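Lmo2125 protein (Listeria monocytogenes serovar 1/2a, PDB 5TU0) binds maltose as the solute-binding protein MalE and probably delivers it to a membrane transporter for uptake. Local coordinates at residues W160-F163 against Y164-Y167; T200-T203 against K204-D208; Y167-L170 against A171-G175; P346-S349 against E350-G354; I188-N192 against K193-E197. The protein carries 2 engineered substitutions. One frame throughout, in Å; residues are numbered along the deposited sequence. Where two conformers were deposited one is given.

Contact 1 (W160-F163 against Y164-Y167); sequences WTDF and YFSY. With GLC (alpha-D-glucopyranose), chain B.
The backbone oxygen Asp162 O is gripped by two amides of the first helical turn: Ser166 N donates to it at 3.0 Å along a nearly straight path (166°), in the carbonyl plane, and Phe165 N adds a weak, bent bond. The carboxylate of the same residue works as the N-cap. With CG anti to its own backbone N (chi1 -172°), Asp162 swings OD1 back over the helix start, where Tyr164 N donates to it at 2.9 Å from the anti side; OD2 is left to a salt bridge with Lys159. The negative charge at this helix end would be expected to suit the helix dipole. Phe165 brings a ring edge to the carboxylate, CD1 lying 3.8 Å from Asp162 CG. One turn apart, Phe163 and Tyr167 run side by side: Tyr167 CB sits over the Phe163 ring face, 4.1 Å from its centroid, and the two ring planes meet obliquely at 66°. Tyr164 lays a face of its ring against the glucose, with CD1 3.9 Å from GLC C4. Helix 163-172 thus starts at the maltose site, with Trp160 packed on helix 193-208, Phe163 on helix 348-363, and Tyr164 and Phe165 on strand 105-121.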
loop_
_atom_site.group_PDB
_atom_site.type_symbol
_atom_site.label_atom_id
_atom_site.label_comp_id
_atom_site.label_asym_id
_atom_site.label_seq_id
_atom_site.Cartn_x
_atom_site.Cartn_y
_atom_site.Cartn_z
ATOM N N TRP A 160 -4.807 14.399 2.177
ATOM C CA TRP A 160 -4.423 14.683 0.813
ATOM C C TRP A 160 -3.120 15.472 0.588
ATOM O O TRP A 160 -2.680 15.577 -0.555
ATOM C CB TRP A 160 -5.589 15.243 -0.013
ATOM C CG TRP A 160 -6.648 14.207 -0.376
ATOM C CD1 TRP A 160 -6.484 12.846 -0.498
ATOM C CD2 TRP A 160 -7.981 14.479 -0.819
ATOM N NE1 TRP A 160 -7.649 12.259 -0.919
ATOM C CE2 TRP A 160 -8.584 13.241 -1.129
ATOM C CE3 TRP A 160 -8.731 15.648 -0.954
ATOM C CZ2 TRP A 160 -9.910 13.144 -1.561
ATOM C CZ3 TRP A 160 -10.042 15.552 -1.370
ATOM C CH2 TRP A 160 -10.619 14.309 -1.674
ATOM N N THR A 161 -2.486 15.969 1.651
ATOM C CA THR A 161 -1.166 16.600 1.504
ATOM C C THR A 161 -0.111 15.517 1.254
ATOM O O THR A 161 0.979 15.809 0.774
ATOM C CB THR A 161 -0.734 17.412 2.734
ATOM O OG1 THR A 161 -0.871 16.616 3.919
ATOM C CG2 THR A 161 -1.586 18.659 2.868
ATOM N N ASP A 162 -0.441 14.278 1.624
ATOM C CA ASP A 162 0.446 13.133 1.463
ATOM C C ASP A 162 0.123 12.481 0.107
ATOM O O ASP A 162 -0.980 11.955 -0.103
ATOM C CB ASP A 162 0.225 12.164 2.636
ATOM C CG ASP A 162 1.237 11.023 2.684
ATOM O OD1 ASP A 162 1.682 10.542 1.628
ATOM O OD2 ASP A 162 1.541 10.567 3.809
ATOM N N PHE A 163 1.080 12.523 -0.817
ATOM C CA PHE A 163 0.877 11.948 -2.141
ATOM C C PHE A 163 0.490 10.479 -2.105
ATOM O O PHE A 163 -0.222 10.017 -2.980
ATOM C CB PHE A 163 2.119 12.147 -2.997
ATOM C CG PHE A 163 1.981 11.633 -4.384
ATOM C CD1 PHE A 163 1.076 12.212 -5.259
ATOM C CD2 PHE A 163 2.811 10.611 -4.850
ATOM C CE1 PHE A 163 0.960 11.752 -6.557
ATOM C CE2 PHE A 163 2.692 10.154 -6.150
ATOM C CZ PHE A 163 1.772 10.729 -6.997
ATOM N N TYR A 164 0.939 9.739 -1.100
ATOM C CA TYR A 164 0.517 8.339 -1.000
ATOM C C TYR A 164 -1.018 8.215 -0.926
ATOM O O TYR A 164 -1.611 7.283 -1.480
ATOM C CB TYR A 164 1.188 7.637 0.185
ATOM C CG TYR A 164 0.813 6.187 0.267
ATOM C CD1 TYR A 164 1.467 5.235 -0.506
ATOM C CD2 TYR A 164 -0.227 5.773 1.080
ATOM C CE1 TYR A 164 1.099 3.898 -0.444
ATOM C CE2 TYR A 164 -0.600 4.454 1.146
ATOM C CZ TYR A 164 0.066 3.525 0.387
ATOM O OH TYR A 164 -0.329 2.217 0.469
ATOM N N PHE A 165 -1.647 9.148 -0.219
ATOM C CA PHE A 165 -3.096 9.200 -0.091
ATOM C C PHE A 165 -3.805 9.837 -1.280
ATOM O O PHE A 165 -4.798 9.296 -1.782
ATOM C CB PHE A 165 -3.475 9.942 1.205
ATOM C CG PHE A 165 -3.222 9.139 2.439
ATOM C CD1 PHE A 165 -1.948 9.022 2.956
ATOM C CD2 PHE A 165 -4.267 8.502 3.091
ATOM C CE1 PHE A 165 -1.703 8.265 4.093
ATOM C CE2 PHE A 165 -4.034 7.743 4.233
ATOM C CZ PHE A 165 -2.756 7.624 4.736
ATOM N N SER A 166 -3.291 10.973 -1.752
ATOM C CA SER A 166 -3.937 11.669 -2.848
ATOM C C SER A 166 -3.723 11.083 -4.232
ATOM O O SER A 166 -4.487 11.416 -5.146
ATOM C CB SER A 166 -3.527 13.146 -2.869
ATOM O OG SER A 166 -2.148 13.268 -3.147
ATOM N N TYR A 167 -2.714 10.225 -4.407
ATOM C CA TYR A 167 -2.451 9.666 -5.736
ATOM C C TYR A 167 -3.677 9.052 -6.392
ATOM O O TYR A 167 -3.952 9.322 -7.560
ATOM C CB TYR A 167 -1.318 8.640 -5.733
ATOM C CG TYR A 167 -1.182 8.010 -7.096
ATOM C CD1 TYR A 167 -0.761 8.769 -8.185
ATOM C CD2 TYR A 167 -1.527 6.687 -7.317
ATOM C CE1 TYR A 167 -0.660 8.221 -9.439
ATOM C CE2 TYR A 167 -1.423 6.129 -8.582
ATOM C CZ TYR A 167 -0.985 6.902 -9.630
ATOM O OH TYR A 167 -0.882 6.382 -10.886
HETATM C C1 GLC B . 2.287 2.523 3.989
HETATM C C2 GLC B . 2.871 1.862 2.738
HETATM C C3 GLC B . 4.178 2.523 2.315
HETATM C C4 GLC B . 3.974 4.029 2.174
HETATM C C5 GLC B . 3.435 4.602 3.484
HETATM C C6 GLC B . 3.220 6.112 3.379
HETATM O O2 GLC B . 3.093 0.468 2.976
HETATM O O3 GLC B . 4.626 1.957 1.077
HETATM O O4 GLC B . 5.201 4.674 1.809
HETATM O O5 GLC B . 2.203 3.948 3.820
HETATM O O6 GLC B . 2.402 6.582 4.460
#

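Contact 2 (T200-T203 against K204-D208); sequences TYAT and KWFQD
Trp205 NE1 donates to Tyr201 OH one helical turn earlier, at 3.1 Å and 169°, with the oxygen lying exactly in the indole plane. The phenol oxygen is therefore held twice, since it also hydrogen-bonds Glu136 OE2 on helix 132-138. The indole edge meets the phenol face in an offset edge-to-face pair, centroids of the Tyr201 ring and Trp205 five-membered ring 4.9 Å apart, planes at 66°. Tyr201 reaches this place because its CG stands anti to the backbone N (chi1 -174°). Backbone acceptors are met in turn: Ala202 O by Phe206 N at 3.1 Å, and Thr203 O by Gln207 N at 2.8 Å. Lys204 N divides itself between Thr200 O at 3.3 Å and, weakly, Tyr201 O. Side-chain hydroxyls turn back into the helix, Thr200 OG1 bonding Val196 O and Thr203 OG1 bonding Ile199 O, while Gln207 NE2 reaches Ala363 O of helix 348-363. The i to i+4 backbone bonds are those of an alpha-helix, here the end of helix 193-208; the Tyr201/Trp205 pair uses the same spacing.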
loop_
_atom_site.group_PDB
_atom_site.type_symbol
_atom_site.label_atom_id
_atom_site.label_comp_id
_atom_site.label_asym_id
_atom_site.label_seq_id
_atom_site.Cartn_x
_atom_site.Cartn_y
_atom_site.Cartn_z
ATOM N N THR A 200 -7.440 19.972 -8.559
ATOM C CA THR A 200 -8.482 21.001 -8.436
ATOM C C THR A 200 -9.582 20.554 -7.470
ATOM O O THR A 200 -10.016 21.335 -6.630
ATOM C CB THR A 200 -9.078 21.364 -9.822
ATOM O OG1 THR A 200 -8.024 21.798 -10.687
ATOM C CG2 THR A 200 -10.118 22.485 -9.721
ATOM N N TYR A 201 -10.024 19.304 -7.597
ATOM C CA TYR A 201 -11.032 18.747 -6.700
ATOM C C TYR A 201 -10.538 18.732 -5.242
ATOM O O TYR A 201 -11.264 19.147 -4.312
ATOM C CB TYR A 201 -11.460 17.346 -7.137
ATOM C CG TYR A 201 -12.584 16.833 -6.311
ATOM C CD1 TYR A 201 -13.886 17.336 -6.483
ATOM C CD2 TYR A 201 -12.370 15.874 -5.314
ATOM C CE1 TYR A 201 -14.925 16.883 -5.703
ATOM C CE2 TYR A 201 -13.422 15.417 -4.526
ATOM C CZ TYR A 201 -14.688 15.916 -4.728
ATOM O OH TYR A 201 -15.733 15.470 -3.931
ATOM N N ALA A 202 -9.309 18.291 -5.042
ATOM C CA ALA A 202 -8.719 18.276 -3.691
ATOM C C ALA A 202 -8.665 19.676 -3.074
ATOM O O ALA A 202 -8.967 19.858 -1.894
ATOM C CB ALA A 202 -7.322 17.656 -3.711
ATOM N N THR A 203 -8.292 20.655 -3.894
ATOM C CA THR A 203 -8.152 22.017 -3.451
ATOM C C THR A 203 -9.492 22.561 -2.924
ATOM O O THR A 203 -9.497 23.348 -1.972
ATOM C CB THR A 203 -7.551 22.882 -4.586
ATOM O OG1 THR A 203 -6.241 22.365 -4.931
ATOM C CG2 THR A 203 -7.398 24.324 -4.179
ATOM N N LYS A 204 -10.603 22.128 -3.521
ATOM C CA LYS A 204 -11.937 22.577 -3.065
ATOM C C LYS A 204 -12.174 22.116 -1.619
ATOM O O LYS A 204 -12.700 22.875 -0.797
ATOM C CB LYS A 204 -13.062 22.049 -3.967
ATOM C CG LYS A 204 -13.014 22.452 -5.437
ATOM C CD LYS A 204 -13.217 23.931 -5.683
ATOM C CE LYS A 204 -13.278 24.226 -7.181
ATOM N NZ LYS A 204 -13.215 25.697 -7.445
ATOM N N TRP A 205 -11.794 20.872 -1.307
ATOM C CA TRP A 205 -11.934 20.372 0.068
ATOM C C TRP A 205 -11.039 21.160 1.029
ATOM O O TRP A 205 -11.500 21.618 2.079
ATOM C CB TRP A 205 -11.647 18.874 0.156
ATOM C CG TRP A 205 -12.804 18.022 -0.326
ATOM C CD1 TRP A 205 -13.066 17.623 -1.620
ATOM C CD2 TRP A 205 -13.846 17.458 0.487
ATOM N NE1 TRP A 205 -14.218 16.860 -1.650
ATOM C CE2 TRP A 205 -14.713 16.745 -0.374
ATOM C CE3 TRP A 205 -14.140 17.502 1.858
ATOM C CZ2 TRP A 205 -15.850 16.069 0.097
ATOM C CZ3 TRP A 205 -15.265 16.842 2.321
ATOM C CH2 TRP A 205 -16.101 16.118 1.435
ATOM N N PHE A 206 -9.773 21.344 0.661
ATOM C CA PHE A 206 -8.843 22.132 1.509
ATOM C C PHE A 206 -9.294 23.559 1.762
ATOM O O PHE A 206 -9.244 24.048 2.911
ATOM C CB PHE A 206 -7.457 22.208 0.861
ATOM C CG PHE A 206 -6.668 20.960 1.007
ATOM C CD1 PHE A 206 -6.212 20.586 2.253
ATOM C CD2 PHE A 206 -6.326 20.188 -0.101
ATOM C CE1 PHE A 206 -5.453 19.453 2.421
ATOM C CE2 PHE A 206 -5.587 19.035 0.062
ATOM C CZ PHE A 206 -5.138 18.670 1.320
ATOM N N GLN A 207 -9.740 24.215 0.691
ATOM C CA GLN A 207 -10.080 25.630 0.736
ATOM C C GLN A 207 -11.508 25.964 1.213
ATOM O O GLN A 207 -11.698 26.974 1.897
ATOM C CB GLN A 207 -9.784 26.266 -0.630
ATOM C CG GLN A 207 -8.292 26.368 -0.934
ATOM C CD GLN A 207 -7.586 27.416 -0.067
ATOM O OE1 GLN A 207 -8.058 28.549 0.053
ATOM N NE2 GLN A 207 -6.444 27.048 0.523
ATOM N N ASP A 208 -12.487 25.106 0.899
ATOM C CA ASP A 208 -13.895 25.381 1.240
ATOM C C ASP A 208 -14.505 24.602 2.388
ATOM O O ASP A 208 -15.541 25.009 2.910
ATOM C CB ASP A 208 -14.795 25.103 0.030
ATOM C CG ASP A 208 -14.403 25.889 -1.198
ATOM O OD1 ASP A 208 -13.646 26.859 -1.094
ATOM O OD2 ASP A 208 -14.873 25.524 -2.282
#

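Contact 3 (Y167-L170 against A171-G175); sequences YGLL and AGYGG
Ala171 and Tyr167 meet both through backbone and through side chain, one turn apart. Among the hydrogen bonds, Ala171 N donates to Tyr167 O at 2.8 Å, nearly along the C=O axis, whereas Gly172 N approaches Gly168 O from above the carbonyl plane. The helix then closes in a Schellman motif: Gly175 N reaches back to Leu170 O at 2.8 Å and Gly174 N to Ala171 O at 3.0 Å. Gly174 takes a positive phi of 110°, which suits a residue without a CB, and Tyr173 N adds only weak bonds to Leu169 O and Leu170 O. In the conformer described, a water that donates to Gly175 O at 2.9 Å also lies 3.3 Å from Tyr167 OH, a tentative bridge. The CH-pi contact places Ala171 CB over a face of the Tyr167 ring, 4.0 Å from the centroid and displaced toward the CZ side. In the apolar pairing, Leu169 CD1 lies 4.0 Å from Tyr173 CE2, the two side chains running together. At the edge of the Tyr173 ring, in plane, lies Leu169 O. Around it, Phe270 stacks on Tyr167, and helix 193-208 receives Leu169 at Tyr201 and Ala202, Leu170 at Ile199 and Tyr173 at Glu197.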
loop_
_atom_site.group_PDB
_atom_site.type_symbol
_atom_site.label_atom_id
_atom_site.label_comp_id
_atom_site.label_asym_id
_atom_site.label_seq_id
_atom_site.Cartn_x
_atom_site.Cartn_y
_atom_site.Cartn_z
ATOM N N TYR A 167 -2.714 10.225 -4.407
ATOM C CA TYR A 167 -2.451 9.666 -5.736
ATOM C C TYR A 167 -3.677 9.052 -6.392
ATOM O O TYR A 167 -3.952 9.322 -7.560
ATOM C CB TYR A 167 -1.318 8.640 -5.733
ATOM C CG TYR A 167 -1.182 8.010 -7.096
ATOM C CD1 TYR A 167 -0.761 8.769 -8.185
ATOM C CD2 TYR A 167 -1.527 6.687 -7.317
ATOM C CE1 TYR A 167 -0.660 8.221 -9.439
ATOM C CE2 TYR A 167 -1.423 6.129 -8.582
ATOM C CZ TYR A 167 -0.985 6.902 -9.630
ATOM O OH TYR A 167 -0.882 6.382 -10.886
ATOM N N GLY A 168 -4.424 8.242 -5.643
ATOM C CA GLY A 168 -5.613 7.612 -6.175
ATOM C C GLY A 168 -6.702 8.553 -6.668
ATOM O O GLY A 168 -7.513 8.169 -7.500
ATOM N N LEU A 169 -6.691 9.787 -6.180
ATOM C CA LEU A 169 -7.633 10.789 -6.630
ATOM C C LEU A 169 -7.195 11.266 -8.016
ATOM O O LEU A 169 -7.981 11.333 -8.951
ATOM C CB LEU A 169 -7.648 11.974 -5.646
ATOM C CG LEU A 169 -8.425 13.221 -6.032
ATOM C CD1 LEU A 169 -9.898 12.906 -6.238
ATOM C CD2 LEU A 169 -8.234 14.309 -4.984
ATOM N N LEU A 170 -5.919 11.625 -8.130
ATOM C CA LEU A 170 -5.380 12.084 -9.417
ATOM C C LEU A 170 -5.502 10.953 -10.467
ATOM O O LEU A 170 -5.876 11.184 -11.616
ATOM C CB LEU A 170 -3.918 12.531 -9.267
ATOM C CG LEU A 170 -3.652 13.929 -8.713
ATOM C CD1 LEU A 170 -4.305 14.181 -7.371
ATOM C CD2 LEU A 170 -2.149 14.156 -8.683
ATOM N N ALA A 171 -5.214 9.728 -10.039
ATOM C CA ALA A 171 -5.274 8.604 -10.938
ATOM C C ALA A 171 -6.726 8.290 -11.348
ATOM O O ALA A 171 -6.984 7.888 -12.484
ATOM C CB ALA A 171 -4.607 7.383 -10.307
ATOM N N GLY A 172 -7.674 8.517 -10.440
ATOM C CA GLY A 172 -9.091 8.270 -10.752
ATOM C C GLY A 172 -9.567 9.185 -11.870
ATOM O O GLY A 172 -10.517 8.858 -12.599
ATOM N N TYR A 173 -8.917 10.344 -11.986
ATOM C CA TYR A 173 -9.205 11.307 -13.058
ATOM C C TYR A 173 -8.339 11.119 -14.330
ATOM O O TYR A 173 -8.504 11.852 -15.297
ATOM C CB TYR A 173 -9.074 12.726 -12.522
ATOM C CG TYR A 173 -10.316 13.214 -11.795
ATOM C CD1 TYR A 173 -11.336 13.865 -12.503
ATOM C CD2 TYR A 173 -10.474 13.039 -10.424
ATOM C CE1 TYR A 173 -12.467 14.331 -11.859
ATOM C CE2 TYR A 173 -11.605 13.505 -9.767
ATOM C CZ TYR A 173 -12.603 14.143 -10.495
ATOM O OH TYR A 173 -13.731 14.609 -9.854
ATOM N N GLY A 174 -7.440 10.138 -14.339
ATOM C CA GLY A 174 -6.607 9.884 -15.517
ATOM C C GLY A 174 -5.137 10.227 -15.337
ATOM O O GLY A 174 -4.357 10.094 -16.273
ATOM N N GLY A 175 -4.749 10.659 -14.142
ATOM C CA GLY A 175 -3.354 10.932 -13.870
ATOM C C GLY A 175 -2.579 9.631 -13.692
ATOM O O GLY A 175 -3.162 8.572 -13.488
HETATM O O HOH W 1 -2.983 5.706 -13.298
#

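Contact 4 (P346-S349 against E350-G354); sequences PEMS and EVWTG
Met348 and Trp352 are brought together by complementary torsions: the methionine CG stands anti to its backbone N (chi1 -175°) and the chain then bends at chi2 (63°), while the tryptophan CG lies beside its own backbone N (chi1 -58°). The bend carries the methionine methyl over one face of the indole, near the rim of the six-membered ring, where Met348 CE lies 3.6 Å from Trp352 CZ2. The thioether also lies against valine, with Met348 SD 4.0 Å from Val351 CG2, and the methyl touches that residue too, so one side chain touches two residues of the following turn. The backbone bonds run i to i+3, the tight winding of a 3-10-like first turn. Glu350 N donates to Glu347 O at 3.1 Å and Val351 N to Met348 O at 3.0 Å, both donors standing well above the carbonyl planes. Ser349 OG and Glu350 OE2 are 2.9 Å apart, but which acceptor takes the serine proton is not settled; the hydroxyl also hydrogen-bonds Tyr388 OH. The other carboxylate oxygen, Glu350 OE1, forms a salt bridge with Lys387. The start of helix 348-363 and the residue before it lie against helix 369-387, through Glu350 and Glu347, while Val351 packs on Phe178 in a loop and on Phe163 of helix 163-172.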
loop_
_atom_site.group_PDB
_atom_site.type_symbol
_atom_site.label_atom_id
_atom_site.label_comp_id
_atom_site.label_asym_id
_atom_site.label_seq_id
_atom_site.Cartn_x
_atom_site.Cartn_y
_atom_site.Cartn_z
ATOM N N PRO A 346 13.884 2.641 -10.022
ATOM C CA PRO A 346 14.637 3.568 -9.161
ATOM C C PRO A 346 14.164 5.011 -9.160
ATOM O O PRO A 346 14.153 5.661 -8.099
ATOM C CB PRO A 346 16.060 3.494 -9.739
ATOM C CG PRO A 346 16.137 2.146 -10.335
ATOM C CD PRO A 346 14.790 1.943 -10.960
ATOM N N GLU A 347 13.760 5.499 -10.330
ATOM C CA GLU A 347 13.359 6.895 -10.486
ATOM C C GLU A 347 12.149 7.305 -9.617
ATOM O O GLU A 347 11.856 8.488 -9.495
ATOM C CB GLU A 347 13.090 7.232 -11.956
ATOM C CG GLU A 347 14.313 7.187 -12.888
ATOM C CD GLU A 347 14.720 5.817 -13.412
ATOM O OE1 GLU A 347 14.178 4.764 -12.976
ATOM O OE2 GLU A 347 15.621 5.813 -14.296
ATOM N N MET A 348 11.443 6.329 -9.052
ATOM C CA MET A 348 10.290 6.611 -8.180
ATOM C C MET A 348 10.748 7.419 -6.958
ATOM O O MET A 348 9.988 8.208 -6.397
ATOM C CB MET A 348 9.610 5.305 -7.733
ATOM C CG MET A 348 8.334 5.509 -6.929
ATOM S SD MET A 348 7.035 6.323 -7.879
ATOM C CE MET A 348 5.979 6.926 -6.536
ATOM N N SER A 349 12.004 7.242 -6.566
ATOM C CA SER A 349 12.537 7.990 -5.435
ATOM C C SER A 349 12.441 9.506 -5.636
ATOM O O SER A 349 12.320 10.219 -4.665
ATOM C CB SER A 349 13.994 7.598 -5.146
ATOM O OG SER A 349 14.838 8.010 -6.199
ATOM N N GLU A 350 12.449 9.988 -6.886
ATOM C CA GLU A 350 12.410 11.425 -7.172
ATOM C C GLU A 350 10.986 11.977 -7.172
ATOM O O GLU A 350 10.782 13.168 -7.058
ATOM C CB GLU A 350 13.107 11.710 -8.506
ATOM C CG GLU A 350 14.513 11.109 -8.560
ATOM C CD GLU A 350 15.360 11.510 -7.367
ATOM O OE1 GLU A 350 15.390 12.718 -7.025
ATOM O OE2 GLU A 350 15.973 10.613 -6.760
ATOM N N VAL A 351 10.000 11.103 -7.273
ATOM C CA VAL A 351 8.610 11.545 -7.278
ATOM C C VAL A 351 8.155 12.154 -5.942
ATOM O O VAL A 351 7.450 13.157 -5.935
ATOM C CB VAL A 351 7.687 10.387 -7.700
ATOM C CG1 VAL A 351 6.208 10.768 -7.591
ATOM C CG2 VAL A 351 8.013 9.969 -9.128
ATOM N N TRP A 352 8.591 11.565 -4.828
ATOM C CA TRP A 352 8.123 11.982 -3.474
ATOM C C TRP A 352 8.274 13.452 -3.087
ATOM O O TRP A 352 7.279 14.098 -2.754
ATOM C CB TRP A 352 8.723 11.059 -2.403
ATOM C CG TRP A 352 8.354 9.637 -2.657
ATOM C CD1 TRP A 352 9.185 8.638 -3.072
ATOM C CD2 TRP A 352 7.040 9.064 -2.578
ATOM N NE1 TRP A 352 8.473 7.474 -3.230
ATOM C CE2 TRP A 352 7.155 7.708 -2.939
ATOM C CE3 TRP A 352 5.774 9.567 -2.214
ATOM C CZ2 TRP A 352 6.063 6.843 -2.952
ATOM C CZ3 TRP A 352 4.681 8.708 -2.230
ATOM C CH2 TRP A 352 4.835 7.357 -2.597
ATOM N N THR A 353 9.480 14.004 -3.159
ATOM C CA THR A 353 9.676 15.414 -2.806
ATOM C C THR A 353 8.947 16.351 -3.764
ATOM O O THR A 353 8.330 17.338 -3.330
ATOM C CB THR A 353 11.172 15.779 -2.710
ATOM O OG1 THR A 353 11.846 15.393 -3.913
ATOM C CG2 THR A 353 11.799 15.041 -1.548
ATOM N N GLY A 354 8.978 16.026 -5.058
ATOM C CA GLY A 354 8.265 16.823 -6.059
ATOM C C GLY A 354 6.751 16.784 -5.869
ATOM O O GLY A 354 6.066 17.819 -6.018
#

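Contact 5 (I188-N192 against K193-E197); sequences IGLNN and KGSVE
Ser195 N donates to Asn192 OD1 at 2.8 Å and 172°, close to the amide C=O direction: an N-cap at the start of helix 193-208. The serine hydroxyl makes a second link, Ser195 OG donating to Gly189 O at 2.8 Å, and so ties the helix to the type I turn that runs from Gly189 to Asn192. Asn192 places its CG between the backbone N and the carbonyl carbon (chi1 73°), which folds the amide back over the first turn; the other end of that amide is used too, ND2 hydrogen-bonding Gly174 O. Asn192 O then accepts from Val196 N at 3.1 Å, the first regular helical bond, and Asn191 ND2 bonds Asp374 OD1. Apart from the polar links, Leu190 turns away from the helix to pack on Phe163 of helix 163-172 and on Val351 and Leu358 of helix 348-363. The carbonyl of Leu190 faces the serine methylene, with Leu190 O 3.2 Å from Ser195 CB, and Val196 CG2 approaches Asn192 O at 3.5 Å.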
loop_
_atom_site.group_PDB
_atom_site.type_symbol
_atom_site.label_atom_id
_atom_site.label_comp_id
_atom_site.label_asym_id
_atom_site.label_seq_id
_atom_site.Cartn_x
_atom_site.Cartn_y
_atom_site.Cartn_z
ATOM N N ILE A 188 6.019 11.441 -17.440
ATOM C CA ILE A 188 5.371 11.738 -16.149
ATOM C C ILE A 188 3.958 12.275 -16.371
ATOM O O ILE A 188 3.763 13.248 -17.123
ATOM C CB ILE A 188 6.219 12.705 -15.315
ATOM C CG1 ILE A 188 7.555 12.042 -14.995
ATOM C CG2 ILE A 188 5.496 13.111 -14.026
ATOM C CD1 ILE A 188 8.594 12.982 -14.442
ATOM N N GLY A 189 2.988 11.623 -15.734
ATOM C CA GLY A 189 1.580 11.961 -15.892
ATOM C C GLY A 189 0.945 12.798 -14.790
ATOM O O GLY A 189 -0.258 12.990 -14.793
ATOM N N LEU A 190 1.754 13.321 -13.874
ATOM C CA LEU A 190 1.249 14.106 -12.720
ATOM C C LEU A 190 0.837 15.537 -13.032
ATOM O O LEU A 190 0.296 16.227 -12.158
ATOM C CB LEU A 190 2.257 14.080 -11.574
ATOM C CG LEU A 190 2.557 12.679 -11.035
ATOM C CD1 LEU A 190 3.652 12.744 -9.970
ATOM C CD2 LEU A 190 1.323 11.968 -10.508
ATOM N N ASN A 191 1.056 15.982 -14.264
ATOM C CA ASN A 191 0.605 17.306 -14.677
ATOM C C ASN A 191 -0.267 17.222 -15.928
ATOM O O ASN A 191 -0.445 18.225 -16.622
ATOM C CB ASN A 191 1.778 18.266 -14.880
ATOM C CG ASN A 191 2.693 17.841 -16.004
ATOM O OD1 ASN A 191 2.783 16.670 -16.328
ATOM N ND2 ASN A 191 3.378 18.797 -16.599
ATOM N N ASN A 192 -0.813 16.032 -16.219
ATOM C CA ASN A 192 -1.717 15.883 -17.363
ATOM C C ASN A 192 -3.090 16.438 -16.987
ATOM O O ASN A 192 -3.312 16.795 -15.831
ATOM C CB ASN A 192 -1.767 14.438 -17.922
ATOM C CG ASN A 192 -2.513 13.446 -17.034
ATOM O OD1 ASN A 192 -3.041 13.773 -15.972
ATOM N ND2 ASN A 192 -2.552 12.199 -17.487
ATOM N N LYS A 193 -3.993 16.544 -17.964
ATOM C CA LYS A 193 -5.339 17.108 -17.722
ATOM C C LYS A 193 -6.046 16.463 -16.541
ATOM O O LYS A 193 -6.616 17.150 -15.696
ATOM C CB LYS A 193 -6.241 16.979 -18.952
ATOM C CG LYS A 193 -6.257 18.163 -19.900
ATOM C CD LYS A 193 -4.973 18.383 -20.661
ATOM C CE LYS A 193 -5.155 19.529 -21.659
ATOM N NZ LYS A 193 -3.898 19.827 -22.405
ATOM N N GLY A 194 -6.012 15.137 -16.515
ATOM C CA GLY A 194 -6.622 14.357 -15.452
ATOM C C GLY A 194 -6.074 14.679 -14.078
ATOM O O GLY A 194 -6.857 14.965 -13.140
ATOM N N SER A 195 -4.744 14.641 -13.938
ATOM C CA SER A 195 -4.126 14.962 -12.635
ATOM C C SER A 195 -4.561 16.352 -12.146
ATOM O O SER A 195 -4.860 16.542 -10.969
ATOM C CB SER A 195 -2.602 14.937 -12.694
ATOM O OG SER A 195 -2.093 13.629 -12.836
ATOM N N VAL A 196 -4.580 17.320 -13.051
ATOM C CA VAL A 196 -4.941 18.678 -12.661
ATOM C C VAL A 196 -6.408 18.736 -12.213
ATOM O O VAL A 196 -6.730 19.465 -11.268
ATOM C CB VAL A 196 -4.571 19.709 -13.743
ATOM C CG1 VAL A 196 -5.100 21.086 -13.377
ATOM C CG2 VAL A 196 -3.057 19.737 -13.899
ATOM N N GLU A 197 -7.282 17.957 -12.853
ATOM C CA GLU A 197 -8.677 17.884 -12.387
ATOM C C GLU A 197 -8.727 17.354 -10.950
ATOM O O GLU A 197 -9.497 17.849 -10.119
ATOM C CB GLU A 197 -9.539 16.984 -13.263
ATOM C CG GLU A 197 -10.159 17.614 -14.490
ATOM C CD GLU A 197 -10.945 16.569 -15.282
ATOM O OE1 GLU A 197 -10.323 15.799 -16.062
ATOM O OE2 GLU A 197 -12.182 16.512 -15.107
#

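In the fold
Contacts 1 and 3 share Tyr167 and describe the start and end of helix 163-172, their centres about 10 Å apart. Contacts 5 and 2 likewise mark the beginning and end of helix 193-208, with centres about 16 Å apart. The two helices meet directly at Leu169 CD2, 3.7 Å from Ala202 CB (contacts 3 and 2), and Trp160, just before the first, packs on Ala202 as well. Contacts 3 and 5, with centres about 8 Å apart, touch where Gly175 CA is 3.2 Å from Ser195 OG. Contact 4 meets contact 1 where Phe163 CD2 is 3.7 Å from Trp352 CZ3. Tyr164 of contact 1 belongs to the maltose pocket, and the Trp352 side chain of contact 4 comes within about 5 Å of a glucose.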